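Local coordinates for protein S-adenosylmethionine dependent methyltransferase (Mesorhizobium loti, PDB 3BKW) that probably transfers a methyl group from S-adenosylmethionine to an acceptor substrate, at residues E213-D218 with E229-P234; T144-Y149 with M235-S240; L103-F108 with V130-S135; D109-S114 with G138-S143. All blocks are in the same frame, centred on the assembly; numbering follows the deposited sequence.

Contact 1: E213-D218 with E229-P234; sequences EFCPTD and EELDRP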
loop_
_atom_site.group_PDB
_atom_site.type_symbol
_atom_site.label_atom_id
_atom_site.label_comp_id
_atom_site.label_asym_id
_atom_site.label_seq_id
_atom_site.Cartn_x
_atom_site.Cartn_y
_atom_site.Cartn_z
ATOM N N GLU A 213 -1.517 7.561 -1.223
ATOM C CA GLU A 213 -0.904 7.781 -2.537
ATOM C C GLU A 213 -1.473 9.141 -2.850
ATOM O O GLU A 213 -2.670 9.277 -3.143
ATOM C CB GLU A 213 -1.285 6.665 -3.497
ATOM C CG GLU A 213 -0.918 5.316 -2.903
ATOM C CD GLU A 213 -1.433 4.163 -3.693
ATOM O OE1 GLU A 213 -0.840 3.846 -4.733
ATOM O OE2 GLU A 213 -2.405 3.537 -3.250
ATOM N N PHE A 214 -0.605 10.154 -2.755
ATOM C CA PHE A 214 -1.031 11.542 -2.750
ATOM C C PHE A 214 -1.882 11.906 -3.945
ATOM O O PHE A 214 -1.591 11.500 -5.059
ATOM C CB PHE A 214 0.135 12.528 -2.541
ATOM C CG PHE A 214 -0.242 13.972 -2.810
ATOM C CD1 PHE A 214 -1.114 14.619 -1.954
ATOM C CD2 PHE A 214 0.232 14.646 -3.930
ATOM C CE1 PHE A 214 -1.508 15.945 -2.197
ATOM C CE2 PHE A 214 -0.153 15.982 -4.177
ATOM C CZ PHE A 214 -1.024 16.617 -3.306
ATOM N N CYS A 215 -2.974 12.611 -3.656
ATOM C CA CYS A 215 -3.873 13.152 -4.655
ATOM C C CYS A 215 -4.232 14.570 -4.233
ATOM O O CYS A 215 -4.767 14.771 -3.120
ATOM C CB CYS A 215 -5.142 12.316 -4.752
ATOM S SG CYS A 215 -6.268 12.940 -6.018
ATOM N N PRO A 216 -3.974 15.563 -5.111
ATOM C CA PRO A 216 -4.360 16.915 -4.742
ATOM C C PRO A 216 -5.891 17.041 -4.679
ATOM O O PRO A 216 -6.616 16.328 -5.398
ATOM C CB PRO A 216 -3.783 17.755 -5.876
ATOM C CG PRO A 216 -3.782 16.870 -7.013
ATOM C CD PRO A 216 -3.400 15.530 -6.471
ATOM N N THR A 217 -6.378 17.926 -3.817
ATOM C CA THR A 217 -7.816 18.135 -3.693
ATOM C C THR A 217 -8.279 19.007 -4.870
ATOM O O THR A 217 -7.453 19.673 -5.524
ATOM C CB THR A 217 -8.187 18.857 -2.380
ATOM O OG1 THR A 217 -7.657 20.182 -2.386
ATOM C CG2 THR A 217 -7.656 18.100 -1.171
ATOM N N ASP A 218 -9.586 18.992 -5.146
ATOM C CA ASP A 218 -10.162 19.862 -6.177
ATOM C C ASP A 218 -9.842 21.335 -5.887
ATOM O O ASP A 218 -9.511 22.079 -6.810
ATOM C CB ASP A 218 -11.680 19.649 -6.323
ATOM C CG ASP A 218 -12.048 18.302 -6.964
ATOM O OD1 ASP A 218 -11.157 17.536 -7.409
ATOM O OD2 ASP A 218 -13.264 18.012 -7.039
ATOM N N GLU A 229 -3.016 17.246 -13.640
ATOM C CA GLU A 229 -2.355 16.034 -14.169
ATOM C C GLU A 229 -2.020 14.989 -13.088
ATOM O O GLU A 229 -1.921 13.805 -13.381
ATOM C CB GLU A 229 -1.106 16.388 -15.000
ATOM C CG GLU A 229 0.079 16.883 -14.205
ATOM C CD GLU A 229 1.246 17.279 -15.081
ATOM O OE1 GLU A 229 1.047 17.978 -16.099
ATOM O OE2 GLU A 229 2.375 16.903 -14.733
ATOM N N GLU A 230 -1.904 15.425 -11.835
ATOM C CA GLU A 230 -1.588 14.532 -10.715
ATOM C C GLU A 230 -2.740 13.543 -10.424
ATOM O O GLU A 230 -2.522 12.564 -9.731
ATOM C CB GLU A 230 -1.204 15.329 -9.454
ATOM C CG GLU A 230 -0.105 16.431 -9.656
ATOM C CD GLU A 230 1.223 15.890 -10.156
ATOM O OE1 GLU A 230 1.482 14.690 -9.974
ATOM O OE2 GLU A 230 2.032 16.678 -10.698
ATOM N N LEU A 231 -3.947 13.797 -10.964
ATOM C CA LEU A 231 -5.070 12.839 -10.852
ATOM C C LEU A 231 -4.824 11.519 -11.592
ATOM O O LEU A 231 -5.401 10.480 -11.232
ATOM C CB LEU A 231 -6.382 13.449 -11.346
ATOM C CG LEU A 231 -6.889 14.661 -10.547
ATOM C CD1 LEU A 231 -8.214 15.141 -11.137
ATOM C CD2 LEU A 231 -7.063 14.361 -9.073
ATOM N N ASP A 232 -3.960 11.537 -12.604
ATOM C CA ASP A 232 -3.702 10.354 -13.425
ATOM C C ASP A 232 -2.720 9.363 -12.840
ATOM O O ASP A 232 -2.885 8.164 -13.039
ATOM C CB ASP A 232 -3.301 10.762 -14.840
ATOM C CG ASP A 232 -4.471 11.309 -15.617
ATOM O OD1 ASP A 232 -5.573 10.716 -15.563
ATOM O OD2 ASP A 232 -4.278 12.306 -16.310
ATOM N N ARG A 233 -1.705 9.857 -12.142
ATOM C CA ARG A 233 -0.745 8.990 -11.487
ATOM C C ARG A 233 -0.129 9.704 -10.277
ATOM O O ARG A 233 0.115 10.899 -10.357
ATOM C CB ARG A 233 0.342 8.534 -12.474
ATOM C CG ARG A 233 1.264 9.640 -13.001
ATOM C CD ARG A 233 2.584 9.697 -12.235
ATOM N NE ARG A 233 3.400 10.787 -12.739
ATOM C CZ ARG A 233 3.310 12.061 -12.376
ATOM N NH1 ARG A 233 2.430 12.463 -11.483
ATOM N NH2 ARG A 233 4.110 12.961 -12.954
ATOM N N PRO A 234 0.163 8.958 -9.206
ATOM C CA PRO A 234 0.737 9.575 -8.023
ATOM C C PRO A 234 2.242 9.790 -8.137
ATOM O O PRO A 234 2.965 8.888 -8.578
ATOM C CB PRO A 234 0.439 8.556 -6.926
ATOM C CG PRO A 234 0.449 7.256 -7.602
ATOM C CD PRO A 234 -0.035 7.511 -9.012
HETATM O O HOH W 1 -1.251 12.737 -7.394
#

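Contact 2: T144-Y149 with M235-S240; sequences TEHPIY and MFLLVS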
loop_
_atom_site.group_PDB
_atom_site.type_symbol
_atom_site.label_atom_id
_atom_site.label_comp_id
_atom_site.label_asym_id
_atom_site.label_seq_id
_atom_site.Cartn_x
_atom_site.Cartn_y
_atom_site.Cartn_z
ATOM N N THR A 144 7.920 9.707 0.156
ATOM C CA THR A 144 8.881 9.262 -0.843
ATOM C C THR A 144 8.227 9.346 -2.217
ATOM O O THR A 144 7.016 9.445 -2.333
ATOM C CB THR A 144 9.356 7.779 -0.605
ATOM O OG1 THR A 144 8.210 6.910 -0.467
ATOM C CG2 THR A 144 10.228 7.657 0.659
ATOM N N GLU A 145 9.037 9.300 -3.262
ATOM C CA GLU A 145 8.515 9.145 -4.605
ATOM C C GLU A 145 7.793 7.808 -4.665
ATOM O O GLU A 145 8.250 6.803 -4.124
ATOM C CB GLU A 145 9.611 9.167 -5.666
ATOM C CG GLU A 145 10.113 10.563 -5.950
ATOM C CD GLU A 145 11.190 10.654 -6.994
ATOM O OE1 GLU A 145 11.373 9.704 -7.766
ATOM O OE2 GLU A 145 11.849 11.699 -7.019
ATOM N N HIS A 146 6.632 7.827 -5.293
ATOM C CA HIS A 146 5.779 6.633 -5.415
ATOM C C HIS A 146 6.416 5.658 -6.417
ATOM O O HIS A 146 7.029 6.106 -7.390
ATOM C CB HIS A 146 4.402 7.071 -5.930
ATOM C CG HIS A 146 3.335 6.037 -5.785
ATOM N ND1 HIS A 146 3.237 4.937 -6.609
ATOM C CD2 HIS A 146 2.283 5.967 -4.936
ATOM C CE1 HIS A 146 2.191 4.215 -6.253
ATOM N NE2 HIS A 146 1.593 4.817 -5.240
ATOM N N PRO A 147 6.316 4.327 -6.160
ATOM C CA PRO A 147 6.867 3.407 -7.166
ATOM C C PRO A 147 6.287 3.516 -8.601
ATOM O O PRO A 147 6.979 3.209 -9.566
ATOM C CB PRO A 147 6.661 2.019 -6.514
ATOM C CG PRO A 147 5.616 2.225 -5.509
ATOM C CD PRO A 147 5.786 3.602 -4.991
ATOM N N ILE A 148 5.035 3.958 -8.760
ATOM C CA ILE A 148 4.478 4.216 -10.100
ATOM C C ILE A 148 5.324 5.275 -10.821
ATOM O O ILE A 148 5.603 5.152 -12.001
ATOM C CB ILE A 148 3.013 4.672 -10.041
ATOM C CG1 ILE A 148 2.129 3.465 -9.725
ATOM C CG2 ILE A 148 2.582 5.325 -11.391
ATOM C CD1 ILE A 148 0.707 3.806 -9.403
ATOM N N TYR A 149 5.717 6.311 -10.084
ATOM C CA TYR A 149 6.547 7.375 -10.596
ATOM C C TYR A 149 7.996 6.923 -10.834
ATOM O O TYR A 149 8.607 7.316 -11.843
ATOM C CB TYR A 149 6.480 8.574 -9.637
ATOM C CG TYR A 149 7.230 9.787 -10.109
ATOM C CD1 TYR A 149 6.664 10.683 -11.018
ATOM C CD2 TYR A 149 8.513 10.056 -9.633
ATOM C CE1 TYR A 149 7.375 11.817 -11.460
ATOM C CE2 TYR A 149 9.236 11.168 -10.074
ATOM C CZ TYR A 149 8.652 12.057 -10.972
ATOM O OH TYR A 149 9.367 13.153 -11.414
HETATM N N MSE A 235 2.707 10.971 -7.745
HETATM C CA MSE A 235 4.129 11.242 -7.658
HETATM C C MSE A 235 4.689 10.750 -6.321
HETATM O O MSE A 235 5.867 10.367 -6.260
HETATM C CB MSE A 235 4.432 12.730 -7.788
HETATM C CG MSE A 235 5.897 13.035 -7.893
HETATM SE SE MSE A 235 6.201 14.874 -8.370
HETATM C CE MSE A 235 5.359 14.869 -10.088
ATOM N N PHE A 236 3.862 10.783 -5.267
ATOM C CA PHE A 236 4.331 10.495 -3.909
ATOM C C PHE A 236 3.548 9.457 -3.152
ATOM O O PHE A 236 2.342 9.310 -3.336
ATOM C CB PHE A 236 4.303 11.779 -3.063
ATOM C CG PHE A 236 5.009 12.941 -3.688
ATOM C CD1 PHE A 236 6.372 12.850 -3.933
ATOM C CD2 PHE A 236 4.336 14.121 -3.991
ATOM C CE1 PHE A 236 7.066 13.926 -4.506
ATOM C CE2 PHE A 236 5.020 15.198 -4.561
ATOM C CZ PHE A 236 6.387 15.086 -4.821
ATOM N N LEU A 237 4.277 8.735 -2.305
ATOM C CA LEU A 237 3.733 7.802 -1.328
ATOM C C LEU A 237 3.965 8.438 0.045
ATOM O O LEU A 237 5.105 8.817 0.360
ATOM C CB LEU A 237 4.440 6.446 -1.392
ATOM C CG LEU A 237 3.942 5.377 -0.405
ATOM C CD1 LEU A 237 2.479 4.965 -0.722
ATOM C CD2 LEU A 237 4.856 4.144 -0.372
ATOM N N LEU A 238 2.902 8.538 0.830
ATOM C CA LEU A 238 2.939 9.100 2.183
ATOM C C LEU A 238 2.619 7.963 3.153
ATOM O O LEU A 238 1.604 7.263 2.982
ATOM C CB LEU A 238 1.939 10.235 2.325
ATOM C CG LEU A 238 1.902 11.275 1.204
ATOM C CD1 LEU A 238 0.840 12.354 1.546
ATOM C CD2 LEU A 238 3.220 11.940 0.915
ATOM N N VAL A 239 3.462 7.759 4.161
ATOM C CA VAL A 239 3.231 6.693 5.144
ATOM C C VAL A 239 3.433 7.183 6.582
ATOM O O VAL A 239 4.357 7.963 6.843
ATOM C CB VAL A 239 4.211 5.486 4.940
ATOM C CG1 VAL A 239 3.917 4.356 5.940
ATOM C CG2 VAL A 239 4.172 4.939 3.517
ATOM N N SER A 240 2.533 6.752 7.473
ATOM C CA SER A 240 2.622 6.957 8.925
ATOM C C SER A 240 2.678 5.575 9.565
ATOM O O SER A 240 1.844 4.725 9.245
ATOM C CB SER A 240 1.394 7.684 9.457
ATOM O OG SER A 240 1.436 7.761 10.878
HETATM O O HOH W 2 6.554 7.052 1.853
#

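Contact 3: L103-F108 with V130-S135; sequences LPQDSF and VHQALS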
loop_
_atom_site.group_PDB
_atom_site.type_symbol
_atom_site.label_atom_id
_atom_site.label_comp_id
_atom_site.label_asym_id
_atom_site.label_seq_id
_atom_site.Cartn_x
_atom_site.Cartn_y
_atom_site.Cartn_z
ATOM N N LEU A 103 21.220 6.986 15.764
ATOM C CA LEU A 103 20.343 7.815 16.578
ATOM C C LEU A 103 20.354 7.273 17.998
ATOM O O LEU A 103 20.409 6.043 18.177
ATOM C CB LEU A 103 18.904 7.835 16.035
ATOM C CG LEU A 103 18.588 8.587 14.732
ATOM C CD1 LEU A 103 17.108 8.388 14.358
ATOM C CD2 LEU A 103 18.911 10.069 14.863
ATOM N N PRO A 104 20.302 8.171 19.010
ATOM C CA PRO A 104 20.230 7.710 20.381
ATOM C C PRO A 104 18.893 7.019 20.646
ATOM O O PRO A 104 17.859 7.431 20.115
ATOM C CB PRO A 104 20.361 9.002 21.198
ATOM C CG PRO A 104 19.894 10.047 20.315
ATOM C CD PRO A 104 20.310 9.649 18.950
ATOM N N GLN A 105 18.937 5.968 21.450
ATOM C CA GLN A 105 17.771 5.140 21.746
ATOM C C GLN A 105 16.743 5.888 22.591
ATOM O O GLN A 105 17.131 6.710 23.426
ATOM C CB GLN A 105 18.227 3.893 22.515
ATOM C CG GLN A 105 17.171 2.826 22.727
ATOM C CD GLN A 105 17.663 1.655 23.586
ATOM O OE1 GLN A 105 18.840 1.573 23.949
ATOM N NE2 GLN A 105 16.748 0.747 23.910
ATOM N N ASP A 106 15.452 5.633 22.330
ATOM C CA ASP A 106 14.345 6.139 23.158
ATOM C C ASP A 106 14.418 7.668 23.376
ATOM O O ASP A 106 14.177 8.170 24.481
ATOM C CB ASP A 106 14.419 5.349 24.493
ATOM C CG ASP A 106 13.229 5.558 25.408
ATOM O OD1 ASP A 106 12.126 5.843 24.936
ATOM O OD2 ASP A 106 13.408 5.412 26.638
ATOM N N SER A 107 14.777 8.389 22.313
ATOM C CA SER A 107 15.023 9.844 22.362
ATOM C C SER A 107 14.070 10.749 21.597
ATOM O O SER A 107 14.173 11.994 21.715
ATOM C CB SER A 107 16.453 10.098 21.898
ATOM O OG SER A 107 17.348 9.570 22.859
ATOM N N PHE A 108 13.155 10.161 20.823
ATOM C CA PHE A 108 12.203 10.938 20.022
ATOM C C PHE A 108 10.803 10.385 20.089
ATOM O O PHE A 108 10.608 9.194 20.257
ATOM C CB PHE A 108 12.683 11.025 18.565
ATOM C CG PHE A 108 14.012 11.663 18.438
ATOM C CD1 PHE A 108 14.122 13.048 18.437
ATOM C CD2 PHE A 108 15.171 10.890 18.396
ATOM C CE1 PHE A 108 15.366 13.654 18.361
ATOM C CE2 PHE A 108 16.411 11.491 18.306
ATOM C CZ PHE A 108 16.509 12.883 18.295
ATOM N N VAL A 130 15.444 4.061 13.189
ATOM C CA VAL A 130 14.355 4.952 13.600
ATOM C C VAL A 130 13.501 4.278 14.678
ATOM O O VAL A 130 13.158 4.916 15.677
ATOM C CB VAL A 130 13.538 5.452 12.385
ATOM C CG1 VAL A 130 12.272 6.233 12.839
ATOM C CG2 VAL A 130 14.406 6.333 11.480
ATOM N N HIS A 131 13.198 2.990 14.507
ATOM C CA HIS A 131 12.386 2.269 15.495
ATOM C C HIS A 131 13.007 2.347 16.899
ATOM O O HIS A 131 12.315 2.707 17.851
ATOM C CB HIS A 131 12.146 0.816 15.065
ATOM C CG HIS A 131 11.276 0.042 16.001
ATOM N ND1 HIS A 131 11.774 -0.626 17.099
ATOM C CD2 HIS A 131 9.945 -0.194 15.989
ATOM C CE1 HIS A 131 10.783 -1.234 17.727
ATOM N NE2 HIS A 131 9.664 -0.984 17.077
ATOM N N GLN A 132 14.301 2.060 17.025
ATOM C CA GLN A 132 14.960 2.107 18.356
ATOM C C GLN A 132 15.089 3.528 18.944
ATOM O O GLN A 132 15.130 3.684 20.167
ATOM C CB GLN A 132 16.299 1.353 18.373
ATOM C CG GLN A 132 17.426 1.897 17.517
ATOM C CD GLN A 132 18.196 3.047 18.143
ATOM O OE1 GLN A 132 18.654 2.953 19.290
ATOM N NE2 GLN A 132 18.386 4.116 17.381
ATOM N N ALA A 133 15.157 4.535 18.066
ATOM C CA ALA A 133 15.231 5.939 18.468
ATOM C C ALA A 133 13.904 6.465 19.000
ATOM O O ALA A 133 13.899 7.426 19.774
ATOM C CB ALA A 133 15.694 6.817 17.282
ATOM N N LEU A 134 12.795 5.852 18.583
ATOM C CA LEU A 134 11.458 6.283 19.006
ATOM C C LEU A 134 11.068 5.668 20.339
ATOM O O LEU A 134 11.345 4.483 20.603
ATOM C CB LEU A 134 10.405 5.921 17.951
ATOM C CG LEU A 134 10.412 6.741 16.658
ATOM C CD1 LEU A 134 9.548 6.101 15.567
ATOM C CD2 LEU A 134 9.970 8.163 16.944
ATOM N N SER A 135 10.445 6.478 21.190
ATOM C CA SER A 135 9.911 5.973 22.462
ATOM C C SER A 135 8.626 5.205 22.162
ATOM O O SER A 135 8.002 5.448 21.123
ATOM C CB SER A 135 9.657 7.114 23.435
ATOM O OG SER A 135 10.892 7.694 23.782
HETATM O O HOH W 3 14.333 1.756 21.813
HETATM O O HOH W 4 12.366 3.248 22.762
#

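Contact 4: D109-S114 with G138-S143; sequences DLAYSS and GHFVFS. With EDO (1,2-ethanediol), chain F.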
loop_
_atom_site.group_PDB
_atom_site.type_symbol
_atom_site.label_atom_id
_atom_site.label_comp_id
_atom_site.label_asym_id
_atom_site.label_seq_id
_atom_site.Cartn_x
_atom_site.Cartn_y
_atom_site.Cartn_z
ATOM N N ASP A 109 9.829 11.273 19.978
ATOM C CA ASP A 109 8.418 10.909 19.929
ATOM C C ASP A 109 7.936 10.824 18.484
ATOM O O ASP A 109 6.934 10.166 18.209
ATOM C CB ASP A 109 7.592 11.959 20.664
ATOM C CG ASP A 109 8.024 12.121 22.082
ATOM O OD1 ASP A 109 7.897 11.131 22.830
ATOM O OD2 ASP A 109 8.510 13.218 22.437
ATOM N N LEU A 110 8.614 11.545 17.576
ATOM C CA LEU A 110 8.253 11.592 16.169
ATOM C C LEU A 110 9.490 11.666 15.306
ATOM O O LEU A 110 10.380 12.451 15.591
ATOM C CB LEU A 110 7.399 12.852 15.891
ATOM C CG LEU A 110 7.034 13.225 14.442
ATOM C CD1 LEU A 110 6.229 12.104 13.778
ATOM C CD2 LEU A 110 6.321 14.564 14.385
ATOM N N ALA A 111 9.528 10.839 14.265
ATOM C CA ALA A 111 10.525 10.924 13.217
ATOM C C ALA A 111 9.779 11.347 11.945
ATOM O O ALA A 111 8.733 10.786 11.609
ATOM C CB ALA A 111 11.261 9.608 13.023
ATOM N N TYR A 112 10.282 12.384 11.293
ATOM C CA TYR A 112 9.724 12.924 10.054
ATOM C C TYR A 112 10.762 12.911 8.957
ATOM O O TYR A 112 11.924 13.146 9.217
ATOM C CB TYR A 112 9.279 14.354 10.290
ATOM C CG TYR A 112 8.790 15.118 9.067
ATOM C CD1 TYR A 112 7.443 15.050 8.672
ATOM C CD2 TYR A 112 9.668 15.893 8.286
ATOM C CE1 TYR A 112 6.982 15.769 7.547
ATOM C CE2 TYR A 112 9.214 16.613 7.160
ATOM C CZ TYR A 112 7.875 16.550 6.803
ATOM O OH TYR A 112 7.461 17.289 5.694
ATOM N N SER A 113 10.330 12.660 7.724
ATOM C CA SER A 113 11.220 12.751 6.575
ATOM C C SER A 113 10.473 13.066 5.293
ATOM O O SER A 113 9.574 12.333 4.909
ATOM C CB SER A 113 11.990 11.457 6.403
ATOM O OG SER A 113 12.945 11.588 5.353
ATOM N N SER A 114 10.850 14.160 4.642
ATOM C CA SER A 114 10.277 14.553 3.364
ATOM C C SER A 114 11.226 14.251 2.207
ATOM O O SER A 114 12.305 14.850 2.103
ATOM C CB SER A 114 9.945 16.042 3.362
ATOM O OG SER A 114 9.564 16.472 2.059
ATOM N N GLY A 138 5.608 6.085 19.709
ATOM C CA GLY A 138 6.081 7.139 18.821
ATOM C C GLY A 138 5.759 6.832 17.377
ATOM O O GLY A 138 5.444 5.686 17.047
ATOM N N HIS A 139 5.849 7.857 16.517
ATOM C CA HIS A 139 5.510 7.736 15.094
ATOM C C HIS A 139 6.649 8.095 14.155
ATOM O O HIS A 139 7.552 8.808 14.523
ATOM C CB HIS A 139 4.309 8.602 14.726
ATOM C CG HIS A 139 3.030 8.153 15.357
ATOM N ND1 HIS A 139 2.615 8.599 16.588
ATOM C CD2 HIS A 139 2.079 7.288 14.928
ATOM C CE1 HIS A 139 1.461 8.034 16.896
ATOM N NE2 HIS A 139 1.114 7.231 15.905
ATOM N N PHE A 140 6.576 7.527 12.955
ATOM C CA PHE A 140 7.479 7.797 11.845
ATOM C C PHE A 140 6.566 8.144 10.675
ATOM O O PHE A 140 5.771 7.302 10.266
ATOM C CB PHE A 140 8.354 6.581 11.575
ATOM C CG PHE A 140 9.364 6.749 10.461
ATOM C CD1 PHE A 140 9.885 7.996 10.067
ATOM C CD2 PHE A 140 9.901 5.603 9.873
ATOM C CE1 PHE A 140 10.854 8.101 9.064
ATOM C CE2 PHE A 140 10.872 5.715 8.896
ATOM C CZ PHE A 140 11.347 6.948 8.491
ATOM N N VAL A 141 6.660 9.377 10.190
ATOM C CA VAL A 141 5.815 9.877 9.118
ATOM C C VAL A 141 6.739 10.378 8.022
ATOM O O VAL A 141 7.609 11.228 8.260
ATOM C CB VAL A 141 4.902 10.997 9.628
ATOM C CG1 VAL A 141 4.041 11.570 8.491
ATOM C CG2 VAL A 141 4.011 10.490 10.754
ATOM N N PHE A 142 6.600 9.824 6.820
ATOM C CA PHE A 142 7.479 10.189 5.741
ATOM C C PHE A 142 6.859 10.129 4.359
ATOM O O PHE A 142 5.881 9.402 4.132
ATOM C CB PHE A 142 8.746 9.312 5.801
ATOM C CG PHE A 142 8.516 7.830 5.522
ATOM C CD1 PHE A 142 8.666 7.334 4.225
ATOM C CD2 PHE A 142 8.167 6.928 6.545
ATOM C CE1 PHE A 142 8.489 5.963 3.937
ATOM C CE2 PHE A 142 7.984 5.539 6.265
ATOM C CZ PHE A 142 8.142 5.072 4.947
ATOM N N SER A 143 7.464 10.898 3.448
ATOM C CA SER A 143 7.085 10.904 2.049
ATOM C C SER A 143 8.251 10.432 1.215
ATOM O O SER A 143 9.418 10.696 1.538
ATOM C CB SER A 143 6.653 12.283 1.595
ATOM O OG SER A 143 7.698 13.223 1.758
HETATM C C1 EDO F . 5.721 8.719 21.927
HETATM O O1 EDO F . 6.442 9.032 23.109
HETATM C C2 EDO F . 4.288 9.215 22.073
HETATM O O2 EDO F . 4.233 10.653 21.932
HETATM O O HOH W 5 4.093 10.460 17.957
HETATM O O HOH W 6 11.699 10.468 3.079
HETATM O O HOH W 7 7.019 15.817 1.393
#

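Contact 1: E213-D218 with E229-P234
C215 and P216 meet E230 and L231 in a largely apolar loop-to-loop contact at the base of the excursion that leaves the sheet after strand 207-213, passes through helix 218-223 and returns as strand 236-242. The sulfur of C215 lies anti to its own backbone N (chi1 -179°), a rotation that takes SG to within 3.5 Å of L231 CD2. Next to it the P216 ring crosses the E230 side chain at about a right angle, CD lying 3.7 Å from E230 CB; both P216 and L231 also rest on I221 of the intervening helix. Polar coupling passes through solvent: one water donates to F214 O and to E230 O, each 2.7 Å from the water oxygen, and so ties the two backbones together. Beyond its CB, the E230 chain bends away from P216, and R233 NH1 meets E230 OE1 at 2.9 Å in a salt bridge. OE1 lies in the guanidinium plane, whereas NH1 approaches its syn side from 31° out of the carboxylate plane; R233 also makes a cation-pi contact with W167. At the strand end, E213 CB faces P234 CB at 4.3 Å, and the E213 carboxylate is bound by H146 and by Y172 and G195 of the second subunit. The whole is a helix-bearing connection between the last two, antiparallel strands, the pair that ends the Rossmann-like sheet of class I methyltransferases.

Contact 2: T144-Y149 with M235-S240
Y149 and F236 each turn a ring face to the side chain of M235, a selenomethionine. Its CG stands over the centre of the Y149 ring, 4.0 Å from the centroid and only 9° off the normal, a CH-pi contact; the same carbon lies over a face of F236, displaced toward the rim. The selenium stays above the Y149 face at 4.8 Å from the centroid, a more distant Met-aromatic contact, and the bend at chi3 (-63°) carries CE back to that ring at CE1. Edges take the polar atoms: E145 OE1, salt-bridged to K189, lies in the plane of Y149, T144 O in that of F236, and F236 O beside H146 CD2.

Two antiparallel bridges carry the backbone. T144 and L237 form the hydrogen-bonded pair, L237 N reaching T144 O at 2.8 Å, and E145 with F236 the non-hydrogen-bonded one. Past them H146 N continues the ladder to M235 O at 2.8 Å. A water joins T144 OG1 to L237 O.

H146 follows the strand and is the N-cap of helix 147-150: I148 N donates in the ring plane to H146 ND1 at 3.0 Å. With ND1 used as an acceptor, the ring proton would be expected on NE2, where it probably serves the bond to E213 OE1.

Contact 3: L103-F108 with V130-S135
F108 and L134 pair as a short parallel bridge, S135 N donating to F108 O at 2.9 Å, where helix 123-133 ends beside the loop entering strand 108-114. The helix belongs to the beta-alpha-beta crossover that joins strands 108-114 and 138-145 of the Rossmann-like fold. A133 O, at the helix end, takes two donors, S107 N at 2.9 Å and F108 N at 3.0 Å, while D106, in a left-handed backbone conformation, gives its N to Q132 O. The side chain of Q132 leaves its backbone between N and C (chi1 65°) and bends again at chi2, which folds the amide over the loop. NE2 thus donates almost straight to L103 O at 2.9 Å, from above the carbonyl plane, and also bonds T129 O, while OE1 touches Q105 CB at 3.4 Å. A leucine here would probably leave both L103 O and T129 O without this amide donor. S135 OG makes a short bond to D106 OD1, approaching from above the carboxylate plane, and R46 is a second partner of that hydroxyl. On the inner side, the A133 methyl CB fits into the crook of L103, 3.6 Å from both CB and CD1 of that leucine.

Contact 4: D109-S114 with G138-S143
A111 bonds the neighbouring strand through both its backbone N and its backbone O: the N donates to H139 O at 2.8 Å, and the O accepts from V141 N at 2.9 Å. This is the parallel ladder at the heart of the Rossmann-like sheet, strands 110-114 and 138-143 running 5° apart, and it continues through S113 N to V141 O and S143 N to S113 O. At its start D109 O receives H139 N and also a water, which in turn bonds H139 ND1; the NE2 of that imidazole goes to E209. D109 OD1 makes a salt bridge with R46 and accepts at 2.6 Å from O1 of an ethanediol, probably from the crystallisation liquor. An alanine in place of D109 would probably leave R46 NH2 without its carboxylate mate at this strand entrance. At the far end one water links S114 OG to S143 OG, and another donates to S113 OG and S143 O, while S113 OG also bonds L50 O.

Packing divides between the two faces. L110 CD1 meets V141 CG2 at 4.1 Å, on the side where Y112 stacks against F57 and helix 32-38 lies. On the other, F140 reaches helix 123-133; with CG anti to the backbone N (chi1 -179°), its ring lies where CD1 meets A111 CB at 3.6 Å. F142 CD2 sits over the centre of the F140 ring, 3.6 Å above its plane.

In the fold
Contacts 2 and 4 share strand 138-145: contact 4 joins it to its parallel neighbour and contact 2 to its antiparallel one, with V239 O and F142 N, 2.9 Å apart, probably hydrogen-bonded between them. Contact 3 closes the crossover feeding contact 4, their centres about 12 Å apart, and L134 CD2 packs 3.5 Å from H139 O. At the other end contact 1 adjoins contact 2 through E213 OE1 and H146 NE2, 2.7 Å apart, and carries the sheet edge to the second subunit. Contacts 1 and 3 lie about 33 Å apart, centre to centre, on opposite sides of the chain's centre. In this family the cofactor typically binds at the C-terminal ends of the parallel strands, the end where S114 lies.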